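Local coordinates for protein protocadherin gamma-B3 (Homo sapiens, PDB 5K8R) that probably mediates calcium-dependent cell adhesion and may help to establish and maintain specific neuronal connections in the brain, at residues A[1-6]-A[22-27]; A[8-13]-A[57-62]; A[34-39]-A[78-83]; A[74-79]-A[89-94]. All coordinates share one frame; numbering follows the deposited sequence.

Contact 1: residues A[1-6]-A[22-27]; sequences EPIRYA and KDLGFG
Ile3 lays its two branches over successive residues at the end of helix 20-23: its CD1 comes to 3.6 Å from CB of Asp23, while its CG2 meets CD2 of Leu24 at 4.0 Å. The long branch reaches the aspartate because CG1 stands anti to the backbone N (chi1 180°), which leaves CG2 for the leucine. Ile3 and Asp23 cross at about a right angle. Tyr5, two residues further along the strand, comes to the same aspartate with the end of its ring. Its hydroxyl donates a hydrogen bond of 2.7 Å from OH to OD2 of Asp23, which accepts with its anti lone pair, the one directed away from the other carboxylate oxygen. OD2 lies at the ring edge, near the ring plane, and is also 3.3 Å from CE1 of Tyr5; ring and carboxylate are turned 37° against each other. CG1 of Ile3 sits 3.9 Å above one face of the tyrosine ring, toward its rim. Glu1 is poorly ordered, yet its backbone N lies 3.7 Å from CD2 of Leu24. Leu24, the first residue to leave the helical conformation, is buried and also touches Phe87 of strand 85-94, while Leu20 meets both Ile3 and Tyr5. Backbone hydrogen bonds of Ile3 with Thr90 and of Tyr5 with Leu92 fix strand 3-8 at the edge of its sheet. The end of helix 20-23 thus packs on strand 3-8, the outermost strand of this sheet within the chain, in the Greek-key beta sandwich of the first cadherin repeat.

Contact 2: residues A[8-13]-A[57-62]; sequences PEELDR and SDRIDR. With CA (calcium ion), chain C; CA (calcium ion), chain D.
The guanidinium of Arg59 and the carboxylate of Glu10 meet with their planes 43° apart, while CB of Asp61 lies 3.3 Å above one guanidinium face, toward its rim. At the edge of the Arg62 guanidinium, near its plane, is OE2 of Glu9, whose carboxylate is turned 77° against it; the polar end of Arg62 is held outside these segments by the carbonyl of Gly67. Arg59 NE reaches OE1 of Glu10 at 2.8 Å, a salt bridge whose hydrogen bond is weak, the N-H...O angle being only 129°. The other oxygen, Glu10 OE2, binds a calcium ion at 2.6 Å, joined on it by Asp61 OD1 at 2.4 Å and Glu9 OE1 at 2.7 Å, with Glu63 and Asp98 completing the protein ligands. This is the calcium-binding junction between the first two cadherin repeats. Glu9 bridges two metals, its OE2 holding the second calcium at 2.5 Å beside Asp95, Ile96 and Asp131. Arg62 N donates to Glu9 OE1 at 2.8 Å from above the carboxylate plane, so that this oxygen is gripped by metal and backbone together. Arg59 probably offsets part of the negative charge crowded round the ions. Glu10 N bonds to Ile60 O at 3.0 Å, and a water links Leu11 O to Ile60 N. Further along, Arg13 bends round so that NE and NH1 share Ser57 O in two weak hydrogen bonds.

Contact 3: residues A[34-39]-A[78-83]; sequences RNLRVI and MVAEKP
Arg37 crosses Glu81 at about a right angle, with guanidinium and carboxylate planes 71° apart. Its NH1 forms a salt bridge of 3.0 Å to Glu81 OE2, coming from above the carboxylate plane. Asn35 ND2 bonds to the same OE2 at 2.7 Å from the opposite face, nearly in line with the C-O bond, so one oxygen is gripped by two donors. CG of Arg37 lies between its backbone N and carbonyl carbon (chi1 55°), and the extended chain beyond carries the guanidinium over Val79, whose CG1 is 3.6 Å below one face; CG1 also touches Arg37 CG at 3.4 Å. An alanine in place of Arg37 is likely to leave the Glu81 carboxylate without its arginine mate, with Asn35 the remaining donor to OE2 across this contact, and to remove the chain over Val79 CG1. Arg34 receives Ala80 CB over one face and Pro83 CD over the other, while NE donates to Glu81 O at 3.1 Å in the guanidinium plane. Leu36 CD2 packs on Ala80 CB at 3.5 Å. Backbone bonds pair Arg37 with Val79, antiparallel at the sheet edge of the first cadherin repeat; Glu81 N to Arg34 O carries the contact beyond the strands. Leu338 of the second subunit packs on Val79. The salt bridge, the second donor from Asn35 and the Val79 methyl under the guanidinium probably limit the rotation of Arg37 and Glu81, close to where that subunit packs.

Contact 4: residues A[74-79]-A[89-94]; sequences LEFEMV and VTVLIQ
Strands 73-80 and 85-94 form the last beta hairpin of the first cadherin repeat, the F and G strands of its Greek-key sandwich, and residues 74-79 and 89-94 are its paired arms. Leu74 with Val91 and Phe76 with Val89 are hydrogen-bonded pairs; Phe76 N to Val89 O and Val89 N to Phe76 O, each 2.9 Å, are nearly straight. On the inward side Phe76 and Val89 lie alongside each other, pointing the same way. The ring is brought toward the neighbouring strand because its CG sits between the backbone N and the carbonyl carbon (chi1 57°). CB of Val89 then stands over one ring face in a CH-pi contact, 4.0 Å from the ring centroid and 29° off its normal, and CG1 of Val89 touches CZ of Phe76 at 3.6 Å. Val91 arrives differently, its CG2 at the ring edge, 3.7 Å from CE2 of Phe76. Outside the segments Phe45 also meets the ring, their planes at about 30°. A serine in place of Phe76 would probably open a gap under Val89 and beside Val91 and take from Phe45 the ring it meets here. Further along this side, the side chains of Leu74 and Ile93 cross obliquely, CD1 of Leu74 3.9 Å from CG1 of Ile93. The other face of the sheet carries the non-hydrogen-bonded pair Glu75 and Thr90, where CG of Glu75 lies 3.6 Å from CG2 of Thr90. The chemistry is thus divided between the faces: aromatic and branched aliphatic groups pack inside, while the exposed Glu75 carries its carboxylate on the other face, beside the methyl of Thr90.

Contacts 1, 3 and 4 share one sheet of the first cadherin repeat. Strand 85-94 of contact 4 takes strand 3-8 of contact 1 on one side, with Tyr5 O 2.9 Å from Leu92 N, and strand 73-80 on the other; the latter carries on to contact 3, which shares Met78 and Val79. Contacts 1 and 3 also meet inside, Leu24 CD1 lying 3.6 Å from Met78 CE. Contact 2 supplies part of the calcium sites at the far end of the repeat, its centre about 13 Å from that of contact 4 and about 24 Å from that of contact 3. Glu9 joins it to contact 4 through CB, 3.7 Å from Ile93 CG2. Contacts 3 and 4 both touch the second subunit.

Contact 1: residues A[1-6]-A[22-27]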
loop_
_atom_site.group_PDB
_atom_site.type_symbol
_atom_site.label_atom_id
_atom_site.label_comp_id
_atom_site.label_asym_id
_atom_site.label_seq_id
_atom_site.Cartn_x
_atom_site.Cartn_y
_atom_site.Cartn_z
ATOM N N GLU A 1 16.237 -21.606 67.930
ATOM C CA GLU A 1 15.262 -22.656 68.196
ATOM C C GLU A 1 13.845 -22.225 67.771
ATOM O O GLU A 1 12.917 -22.340 68.574
ATOM C CB GLU A 1 15.282 -23.043 69.677
ATOM C CG GLU A 1 16.443 -23.944 70.067
ATOM C CD GLU A 1 17.524 -23.205 70.830
ATOM O OE1 GLU A 1 17.302 -22.029 71.188
ATOM O OE2 GLU A 1 18.596 -23.798 71.072
ATOM N N PRO A 2 13.633 -21.712 66.486
ATOM C CA PRO A 2 14.807 -21.616 65.605
ATOM C C PRO A 2 15.368 -20.198 65.559
ATOM O O PRO A 2 14.931 -19.338 66.325
ATOM C CB PRO A 2 14.239 -22.001 64.239
ATOM C CG PRO A 2 12.842 -21.473 64.246
ATOM C CD PRO A 2 12.449 -21.183 65.671
ATOM N N ILE A 3 16.325 -19.964 64.668
ATOM C CA ILE A 3 16.939 -18.648 64.531
ATOM C C ILE A 3 17.081 -18.257 63.064
ATOM O O ILE A 3 17.313 -19.106 62.203
ATOM C CB ILE A 3 18.324 -18.599 65.202
ATOM C CG1 ILE A 3 18.945 -17.210 65.042
ATOM C CG2 ILE A 3 19.237 -19.666 64.618
ATOM C CD1 ILE A 3 19.906 -16.839 66.150
ATOM N N ARG A 4 16.940 -16.965 62.785
ATOM C CA ARG A 4 17.053 -16.458 61.421
ATOM C C ARG A 4 17.885 -15.179 61.299
ATOM O O ARG A 4 17.469 -14.108 61.742
ATOM C CB ARG A 4 15.663 -16.231 60.821
ATOM C CG ARG A 4 15.674 -15.525 59.475
ATOM C CD ARG A 4 14.577 -14.477 59.393
ATOM N NE ARG A 4 15.077 -13.138 59.691
ATOM C CZ ARG A 4 14.367 -12.024 59.543
ATOM N NH1 ARG A 4 13.119 -12.087 59.098
ATOM N NH2 ARG A 4 14.904 -10.849 59.839
ATOM N N TYR A 5 19.059 -15.306 60.687
ATOM C CA TYR A 5 19.956 -14.185 60.465
ATOM C C TYR A 5 19.568 -13.483 59.165
ATOM O O TYR A 5 18.671 -13.915 58.440
ATOM C CB TYR A 5 21.412 -14.656 60.435
ATOM C CG TYR A 5 21.864 -15.333 61.708
ATOM C CD1 TYR A 5 22.237 -14.589 62.820
ATOM C CD2 TYR A 5 21.919 -16.718 61.800
ATOM C CE1 TYR A 5 22.651 -15.204 63.988
ATOM C CE2 TYR A 5 22.333 -17.342 62.964
ATOM C CZ TYR A 5 22.698 -16.580 64.054
ATOM O OH TYR A 5 23.110 -17.197 65.214
ATOM N N ALA A 6 20.256 -12.383 58.868
ATOM C CA ALA A 6 19.991 -11.621 57.651
ATOM C C ALA A 6 21.278 -10.942 57.216
ATOM O O ALA A 6 21.793 -10.075 57.930
ATOM C CB ALA A 6 18.882 -10.590 57.872
ATOM N N LYS A 22 26.530 -19.012 70.712
ATOM C CA LYS A 22 26.015 -18.089 71.719
ATOM C C LYS A 22 24.508 -17.912 71.590
ATOM O O LYS A 22 23.790 -17.874 72.598
ATOM C CB LYS A 22 26.721 -16.739 71.601
ATOM C CG LYS A 22 26.102 -15.647 72.458
ATOM C CD LYS A 22 26.571 -14.267 72.032
ATOM C CE LYS A 22 25.823 -13.178 72.783
ATOM N NZ LYS A 22 26.211 -11.816 72.326
ATOM N N ASP A 23 24.008 -17.811 70.358
ATOM C CA ASP A 23 22.594 -17.522 70.150
ATOM C C ASP A 23 21.696 -18.717 70.443
ATOM O O ASP A 23 20.503 -18.526 70.702
ATOM C CB ASP A 23 22.368 -17.040 68.717
ATOM C CG ASP A 23 23.067 -15.726 68.427
ATOM O OD1 ASP A 23 23.328 -14.966 69.383
ATOM O OD2 ASP A 23 23.354 -15.451 67.242
ATOM N N LEU A 24 22.231 -19.937 70.412
ATOM C CA LEU A 24 21.443 -21.138 70.657
ATOM C C LEU A 24 21.634 -21.686 72.068
ATOM O O LEU A 24 21.363 -22.867 72.309
ATOM C CB LEU A 24 21.778 -22.212 69.621
ATOM C CG LEU A 24 21.401 -21.878 68.175
ATOM C CD1 LEU A 24 21.691 -23.054 67.257
ATOM C CD2 LEU A 24 19.941 -21.462 68.078
ATOM N N GLY A 25 22.089 -20.854 73.003
ATOM C CA GLY A 25 22.241 -21.263 74.383
ATOM C C GLY A 25 23.488 -22.057 74.696
ATOM O O GLY A 25 23.672 -22.456 75.853
ATOM N N PHE A 26 24.351 -22.303 73.713
ATOM C CA PHE A 26 25.574 -23.047 73.965
ATOM C C PHE A 26 26.586 -22.188 74.717
ATOM O O PHE A 26 26.511 -20.957 74.736
ATOM C CB PHE A 26 26.194 -23.535 72.654
ATOM C CG PHE A 26 25.419 -24.629 71.979
ATOM C CD1 PHE A 26 24.273 -24.344 71.257
ATOM C CD2 PHE A 26 25.848 -25.944 72.053
ATOM C CE1 PHE A 26 23.562 -25.349 70.632
ATOM C CE2 PHE A 26 25.141 -26.953 71.430
ATOM C CZ PHE A 26 23.998 -26.656 70.718
ATOM N N GLY A 27 27.545 -22.863 75.342
ATOM C CA GLY A 27 28.662 -22.202 75.983
ATOM C C GLY A 27 29.968 -22.713 75.410
ATOM O O GLY A 27 30.056 -23.850 74.943
#

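Contact 2: residues A[8-13]-A[57-62]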
loop_
_atom_site.group_PDB
_atom_site.type_symbol
_atom_site.label_atom_id
_atom_site.label_comp_id
_atom_site.label_asym_id
_atom_site.label_seq_id
_atom_site.Cartn_x
_atom_site.Cartn_y
_atom_site.Cartn_z
ATOM N N PRO A 8 23.654 -9.346 53.678
ATOM C CA PRO A 8 23.646 -9.008 52.253
ATOM C C PRO A 8 24.364 -10.072 51.438
ATOM O O PRO A 8 25.189 -10.835 51.944
ATOM C CB PRO A 8 24.388 -7.668 52.199
ATOM C CG PRO A 8 25.273 -7.695 53.401
ATOM C CD PRO A 8 24.493 -8.422 54.459
ATOM N N GLU A 9 24.027 -10.118 50.154
ATOM C CA GLU A 9 24.645 -11.071 49.249
ATOM C C GLU A 9 26.060 -10.625 48.883
ATOM O O GLU A 9 26.483 -9.500 49.165
ATOM C CB GLU A 9 23.803 -11.235 47.984
ATOM C CG GLU A 9 23.514 -9.923 47.272
ATOM C CD GLU A 9 22.953 -10.117 45.876
ATOM O OE1 GLU A 9 23.267 -11.146 45.239
ATOM O OE2 GLU A 9 22.196 -9.237 45.414
ATOM N N GLU A 10 26.797 -11.540 48.250
ATOM C CA GLU A 10 28.120 -11.264 47.686
ATOM C C GLU A 10 29.133 -10.845 48.750
ATOM O O GLU A 10 30.043 -10.060 48.477
ATOM C CB GLU A 10 28.041 -10.203 46.584
ATOM C CG GLU A 10 27.038 -10.511 45.481
ATOM C CD GLU A 10 27.505 -11.610 44.542
ATOM O OE1 GLU A 10 28.670 -12.046 44.656
ATOM O OE2 GLU A 10 26.704 -12.033 43.682
ATOM N N LEU A 11 28.991 -11.360 49.968
ATOM C CA LEU A 11 29.975 -11.101 51.006
ATOM C C LEU A 11 31.224 -11.940 50.773
ATOM O O LEU A 11 31.166 -13.039 50.215
ATOM C CB LEU A 11 29.400 -11.404 52.390
ATOM C CG LEU A 11 28.307 -10.474 52.916
ATOM C CD1 LEU A 11 27.830 -10.936 54.284
ATOM C CD2 LEU A 11 28.808 -9.039 52.974
ATOM N N ASP A 12 32.366 -11.406 51.205
ATOM C CA ASP A 12 33.619 -12.133 51.074
ATOM C C ASP A 12 33.597 -13.393 51.935
ATOM O O ASP A 12 32.843 -13.505 52.907
ATOM C CB ASP A 12 34.801 -11.249 51.470
ATOM C CG ASP A 12 35.067 -10.144 50.467
ATOM O OD1 ASP A 12 34.609 -10.265 49.310
ATOM O OD2 ASP A 12 35.741 -9.158 50.831
ATOM N N ARG A 13 34.437 -14.354 51.561
ATOM C CA ARG A 13 34.526 -15.597 52.312
ATOM C C ARG A 13 35.091 -15.333 53.702
ATOM O O ARG A 13 36.040 -14.563 53.870
ATOM C CB ARG A 13 35.399 -16.606 51.567
ATOM C CG ARG A 13 34.968 -16.850 50.130
ATOM C CD ARG A 13 35.782 -17.957 49.484
ATOM N NE ARG A 13 35.575 -19.239 50.151
ATOM C CZ ARG A 13 36.106 -20.388 49.745
ATOM N NH1 ARG A 13 35.861 -21.505 50.414
ATOM N NH2 ARG A 13 36.880 -20.420 48.668
ATOM N N SER A 57 30.959 -19.398 53.578
ATOM C CA SER A 57 31.905 -20.372 53.049
ATOM C C SER A 57 32.175 -20.216 51.560
ATOM O O SER A 57 33.270 -20.557 51.103
ATOM C CB SER A 57 31.402 -21.795 53.315
ATOM O OG SER A 57 32.284 -22.759 52.764
ATOM N N ASP A 58 31.208 -19.717 50.792
ATOM C CA ASP A 58 31.365 -19.569 49.352
ATOM C C ASP A 58 30.561 -18.354 48.903
ATOM O O ASP A 58 29.916 -17.680 49.710
ATOM C CB ASP A 58 30.930 -20.846 48.624
ATOM C CG ASP A 58 31.481 -20.938 47.214
ATOM O OD1 ASP A 58 32.450 -20.213 46.903
ATOM O OD2 ASP A 58 30.948 -21.738 46.417
ATOM N N ARG A 59 30.605 -18.077 47.603
ATOM C CA ARG A 59 29.889 -16.932 47.060
ATOM C C ARG A 59 28.384 -17.153 47.145
ATOM O O ARG A 59 27.869 -18.185 46.704
ATOM C CB ARG A 59 30.304 -16.681 45.610
ATOM C CG ARG A 59 29.523 -15.566 44.934
ATOM C CD ARG A 59 30.127 -15.200 43.590
ATOM N NE ARG A 59 29.394 -14.116 42.942
ATOM C CZ ARG A 59 28.484 -14.293 41.989
ATOM N NH1 ARG A 59 28.195 -15.515 41.562
ATOM N NH2 ARG A 59 27.866 -13.247 41.458
ATOM N N ILE A 60 27.681 -16.179 47.718
ATOM C CA ILE A 60 26.228 -16.233 47.830
ATOM C C ILE A 60 25.625 -15.199 46.887
ATOM O O ILE A 60 25.469 -14.027 47.247
ATOM C CB ILE A 60 25.771 -16.004 49.282
ATOM C CG1 ILE A 60 26.415 -17.039 50.206
ATOM C CG2 ILE A 60 24.254 -16.069 49.386
ATOM C CD1 ILE A 60 26.008 -16.900 51.654
ATOM N N ASP A 61 25.295 -15.627 45.671
ATOM C CA ASP A 61 24.696 -14.753 44.668
ATOM C C ASP A 61 23.180 -14.903 44.736
ATOM O O ASP A 61 22.639 -15.960 44.396
ATOM C CB ASP A 61 25.222 -15.094 43.276
ATOM C CG ASP A 61 24.533 -14.302 42.179
ATOM O OD1 ASP A 61 24.090 -13.167 42.447
ATOM O OD2 ASP A 61 24.437 -14.820 41.046
ATOM N N ARG A 62 22.495 -13.843 45.174
ATOM C CA ARG A 62 21.045 -13.913 45.326
ATOM C C ARG A 62 20.344 -14.095 43.985
ATOM O O ARG A 62 19.280 -14.721 43.924
ATOM C CB ARG A 62 20.529 -12.656 46.025
ATOM C CG ARG A 62 19.080 -12.750 46.471
ATOM C CD ARG A 62 18.380 -11.409 46.362
ATOM N NE ARG A 62 18.389 -10.916 44.989
ATOM C CZ ARG A 62 17.519 -11.290 44.056
ATOM N NH1 ARG A 62 16.566 -12.164 44.346
ATOM N NH2 ARG A 62 17.603 -10.791 42.830
HETATM CA CA CA C . 24.517 -10.824 42.854
HETATM CA CA CA D . 21.553 -8.190 43.253
HETATM O O HOH W 1 28.813 -14.298 49.727
#

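Contact 3: residues A[34-39]-A[78-83]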
loop_
_atom_site.group_PDB
_atom_site.type_symbol
_atom_site.label_atom_id
_atom_site.label_comp_id
_atom_site.label_asym_id
_atom_site.label_seq_id
_atom_site.Cartn_x
_atom_site.Cartn_y
_atom_site.Cartn_z
ATOM N N ARG A 34 30.552 -30.964 71.794
ATOM C CA ARG A 34 29.332 -30.943 71.005
ATOM C C ARG A 34 29.531 -31.063 69.516
ATOM O O ARG A 34 28.727 -31.626 68.832
ATOM C CB ARG A 34 28.493 -29.760 71.381
ATOM C CG ARG A 34 28.199 -29.776 72.849
ATOM C CD ARG A 34 26.752 -29.545 73.146
ATOM N NE ARG A 34 25.934 -30.562 72.546
ATOM C CZ ARG A 34 24.625 -30.551 72.603
ATOM N NH1 ARG A 34 24.026 -29.581 73.231
ATOM N NH2 ARG A 34 23.927 -31.512 72.056
ATOM N N ASN A 35 30.622 -30.531 69.030
ATOM C CA ASN A 35 31.024 -30.685 67.631
ATOM C C ASN A 35 29.918 -30.233 66.674
ATOM O O ASN A 35 29.390 -31.007 65.874
ATOM C CB ASN A 35 31.441 -32.132 67.353
ATOM C CG ASN A 35 32.173 -32.287 66.036
ATOM O OD1 ASN A 35 32.753 -31.333 65.518
ATOM N ND2 ASN A 35 32.154 -33.497 65.487
ATOM N N LEU A 36 29.571 -28.951 66.778
ATOM C CA LEU A 36 28.555 -28.381 65.903
ATOM C C LEU A 36 29.010 -28.447 64.453
ATOM O O LEU A 36 30.196 -28.287 64.152
ATOM C CB LEU A 36 28.276 -26.927 66.289
ATOM C CG LEU A 36 28.081 -26.592 67.767
ATOM C CD1 LEU A 36 27.889 -25.095 67.949
ATOM C CD2 LEU A 36 26.904 -27.354 68.334
ATOM N N ARG A 37 28.063 -28.685 63.545
ATOM C CA ARG A 37 28.401 -28.632 62.128
ATOM C C ARG A 37 27.158 -28.313 61.313
ATOM O O ARG A 37 26.030 -28.562 61.739
ATOM C CB ARG A 37 29.044 -29.941 61.649
ATOM C CG ARG A 37 28.226 -31.183 61.927
ATOM C CD ARG A 37 29.021 -32.440 61.619
ATOM N NE ARG A 37 28.268 -33.653 61.923
ATOM C CZ ARG A 37 28.204 -34.209 63.128
ATOM N NH1 ARG A 37 28.844 -33.658 64.150
ATOM N NH2 ARG A 37 27.494 -35.314 63.314
ATOM N N VAL A 38 27.382 -27.752 60.132
ATOM C CA VAL A 38 26.307 -27.372 59.223
ATOM C C VAL A 38 26.025 -28.535 58.284
ATOM O O VAL A 38 26.939 -29.271 57.889
ATOM C CB VAL A 38 26.678 -26.092 58.448
ATOM C CG1 VAL A 38 27.945 -26.306 57.632
ATOM C CG2 VAL A 38 25.531 -25.638 57.561
ATOM N N ILE A 39 24.754 -28.702 57.930
ATOM C CA ILE A 39 24.335 -29.776 57.039
ATOM C C ILE A 39 23.485 -29.247 55.888
ATOM O O ILE A 39 22.325 -28.882 56.074
ATOM C CB ILE A 39 23.541 -30.858 57.794
ATOM C CG1 ILE A 39 24.417 -31.513 58.865
ATOM C CG2 ILE A 39 23.008 -31.902 56.825
ATOM C CD1 ILE A 39 25.534 -32.363 58.304
ATOM N N MET A 78 21.887 -27.135 61.594
ATOM C CA MET A 78 23.137 -27.315 62.320
ATOM C C MET A 78 22.950 -28.443 63.325
ATOM O O MET A 78 22.085 -28.357 64.204
ATOM C CB MET A 78 23.559 -26.032 63.036
ATOM C CG MET A 78 24.902 -26.156 63.746
ATOM S SD MET A 78 25.129 -24.996 65.108
ATOM C CE MET A 78 24.028 -25.695 66.334
ATOM N N VAL A 79 23.747 -29.497 63.182
ATOM C CA VAL A 79 23.651 -30.652 64.062
ATOM C C VAL A 79 24.734 -30.707 65.134
ATOM O O VAL A 79 25.911 -30.467 64.868
ATOM C CB VAL A 79 23.680 -31.970 63.262
ATOM C CG1 VAL A 79 25.007 -32.117 62.534
ATOM C CG2 VAL A 79 23.436 -33.155 64.184
ATOM N N ALA A 80 24.307 -31.031 66.349
ATOM C CA ALA A 80 25.189 -31.155 67.495
ATOM C C ALA A 80 25.120 -32.586 68.001
ATOM O O ALA A 80 24.135 -33.295 67.778
ATOM C CB ALA A 80 24.804 -30.183 68.617
ATOM N N GLU A 81 26.176 -33.013 68.686
ATOM C CA GLU A 81 26.226 -34.347 69.258
ATOM C C GLU A 81 26.527 -34.253 70.748
ATOM O O GLU A 81 26.926 -33.205 71.262
ATOM C CB GLU A 81 27.258 -35.233 68.545
ATOM C CG GLU A 81 28.588 -34.571 68.255
ATOM C CD GLU A 81 29.537 -35.487 67.509
ATOM O OE1 GLU A 81 29.650 -36.669 67.897
ATOM O OE2 GLU A 81 30.160 -35.031 66.528
ATOM N N LYS A 82 26.323 -35.376 71.432
ATOM C CA LYS A 82 26.440 -35.462 72.886
ATOM C C LYS A 82 25.637 -34.382 73.614
ATOM O O LYS A 82 26.219 -33.490 74.233
ATOM C CB LYS A 82 27.911 -35.384 73.304
ATOM C CG LYS A 82 28.764 -36.521 72.769
ATOM C CD LYS A 82 30.207 -36.390 73.222
ATOM C CE LYS A 82 31.048 -37.549 72.720
ATOM N NZ LYS A 82 31.027 -37.647 71.234
ATOM N N PRO A 83 24.296 -34.454 73.544
ATOM C CA PRO A 83 23.497 -35.413 72.772
ATOM C C PRO A 83 23.234 -34.935 71.344
ATOM O O PRO A 83 23.413 -33.752 71.052
ATOM C CB PRO A 83 22.196 -35.492 73.568
ATOM C CG PRO A 83 22.048 -34.126 74.134
ATOM C CD PRO A 83 23.447 -33.627 74.423
#

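Contact 4: residues A[74-79]-A[89-94]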
loop_
_atom_site.group_PDB
_atom_site.type_symbol
_atom_site.label_atom_id
_atom_site.label_comp_id
_atom_site.label_asym_id
_atom_site.label_seq_id
_atom_site.Cartn_x
_atom_site.Cartn_y
_atom_site.Cartn_z
ATOM N N LEU A 74 17.666 -19.005 53.010
ATOM C CA LEU A 74 18.422 -20.249 52.948
ATOM C C LEU A 74 18.226 -20.992 54.261
ATOM O O LEU A 74 18.652 -20.513 55.318
ATOM C CB LEU A 74 19.906 -19.982 52.696
ATOM C CG LEU A 74 20.295 -19.428 51.325
ATOM C CD1 LEU A 74 21.781 -19.117 51.278
ATOM C CD2 LEU A 74 19.917 -20.409 50.225
ATOM N N GLU A 75 17.585 -22.153 54.195
ATOM C CA GLU A 75 17.266 -22.946 55.374
ATOM C C GLU A 75 18.174 -24.165 55.429
ATOM O O GLU A 75 18.300 -24.895 54.440
ATOM C CB GLU A 75 15.797 -23.379 55.360
ATOM C CG GLU A 75 14.825 -22.244 55.087
ATOM C CD GLU A 75 13.393 -22.601 55.434
ATOM O OE1 GLU A 75 13.112 -23.798 55.650
ATOM O OE2 GLU A 75 12.551 -21.681 55.497
ATOM N N PHE A 76 18.806 -24.380 56.580
ATOM C CA PHE A 76 19.655 -25.546 56.777
ATOM C C PHE A 76 19.572 -25.971 58.238
ATOM O O PHE A 76 18.906 -25.330 59.057
ATOM C CB PHE A 76 21.099 -25.262 56.347
ATOM C CG PHE A 76 21.725 -24.085 57.042
ATOM C CD1 PHE A 76 22.387 -24.246 58.248
ATOM C CD2 PHE A 76 21.660 -22.820 56.482
ATOM C CE1 PHE A 76 22.967 -23.166 58.888
ATOM C CE2 PHE A 76 22.237 -21.735 57.117
ATOM C CZ PHE A 76 22.892 -21.910 58.320
ATOM N N GLU A 77 20.257 -27.064 58.559
ATOM C CA GLU A 77 20.236 -27.650 59.893
ATOM C C GLU A 77 21.659 -27.727 60.425
ATOM O O GLU A 77 22.537 -28.311 59.777
ATOM C CB GLU A 77 19.601 -29.043 59.868
ATOM C CG GLU A 77 18.172 -29.077 59.349
ATOM C CD GLU A 77 17.152 -28.698 60.406
ATOM O OE1 GLU A 77 17.538 -28.557 61.585
ATOM O OE2 GLU A 77 15.963 -28.544 60.057
ATOM N N MET A 78 21.887 -27.135 61.594
ATOM C CA MET A 78 23.137 -27.315 62.320
ATOM C C MET A 78 22.950 -28.443 63.325
ATOM O O MET A 78 22.085 -28.357 64.204
ATOM C CB MET A 78 23.559 -26.032 63.036
ATOM C CG MET A 78 24.902 -26.156 63.746
ATOM S SD MET A 78 25.129 -24.996 65.108
ATOM C CE MET A 78 24.028 -25.695 66.334
ATOM N N VAL A 79 23.747 -29.497 63.182
ATOM C CA VAL A 79 23.651 -30.652 64.062
ATOM C C VAL A 79 24.734 -30.707 65.134
ATOM O O VAL A 79 25.911 -30.467 64.868
ATOM C CB VAL A 79 23.680 -31.970 63.262
ATOM C CG1 VAL A 79 25.007 -32.117 62.534
ATOM C CG2 VAL A 79 23.436 -33.155 64.184
ATOM N N VAL A 89 18.295 -23.417 61.155
ATOM C CA VAL A 89 18.797 -22.065 60.948
ATOM C C VAL A 89 18.306 -21.577 59.594
ATOM O O VAL A 89 18.387 -22.307 58.598
ATOM C CB VAL A 89 20.333 -22.006 61.023
ATOM C CG1 VAL A 89 20.817 -20.569 60.878
ATOM C CG2 VAL A 89 20.832 -22.612 62.326
ATOM N N THR A 90 17.792 -20.350 59.561
ATOM C CA THR A 90 17.392 -19.697 58.325
ATOM C C THR A 90 18.159 -18.391 58.180
ATOM O O THR A 90 18.287 -17.627 59.142
ATOM C CB THR A 90 15.880 -19.433 58.291
ATOM O OG1 THR A 90 15.502 -18.666 59.437
ATOM C CG2 THR A 90 15.114 -20.743 58.305
ATOM N N VAL A 91 18.681 -18.144 56.982
ATOM C CA VAL A 91 19.495 -16.967 56.698
ATOM C C VAL A 91 18.854 -16.229 55.533
ATOM O O VAL A 91 18.809 -16.747 54.409
ATOM C CB VAL A 91 20.951 -17.332 56.378
ATOM C CG1 VAL A 91 21.770 -16.072 56.137
ATOM C CG2 VAL A 91 21.554 -18.159 57.502
ATOM N N LEU A 92 18.403 -15.006 55.792
ATOM C CA LEU A 92 17.808 -14.167 54.761
ATOM C C LEU A 92 18.939 -13.499 53.979
ATOM O O LEU A 92 19.853 -12.921 54.567
ATOM C CB LEU A 92 16.895 -13.111 55.382
ATOM C CG LEU A 92 16.257 -12.112 54.414
ATOM C CD1 LEU A 92 15.337 -12.826 53.434
ATOM C CD2 LEU A 92 15.503 -11.033 55.175
ATOM N N ILE A 93 18.873 -13.587 52.655
ATOM C CA ILE A 93 19.894 -13.018 51.784
ATOM C C ILE A 93 19.335 -11.733 51.187
ATOM O O ILE A 93 18.464 -11.768 50.311
ATOM C CB ILE A 93 20.317 -14.006 50.688
ATOM C CG1 ILE A 93 20.882 -15.282 51.315
ATOM C CG2 ILE A 93 21.331 -13.367 49.755
ATOM C CD1 ILE A 93 22.041 -15.040 52.258
ATOM N N GLN A 94 19.839 -10.597 51.659
ATOM C CA GLN A 94 19.389 -9.305 51.163
ATOM C C GLN A 94 19.966 -9.028 49.779
ATOM O O GLN A 94 21.051 -9.497 49.425
ATOM C CB GLN A 94 19.795 -8.196 52.134
ATOM C CG GLN A 94 19.260 -8.384 53.544
ATOM C CD GLN A 94 19.977 -7.519 54.562
ATOM O OE1 GLN A 94 21.068 -7.011 54.301
ATOM N NE2 GLN A 94 19.366 -7.348 55.728
#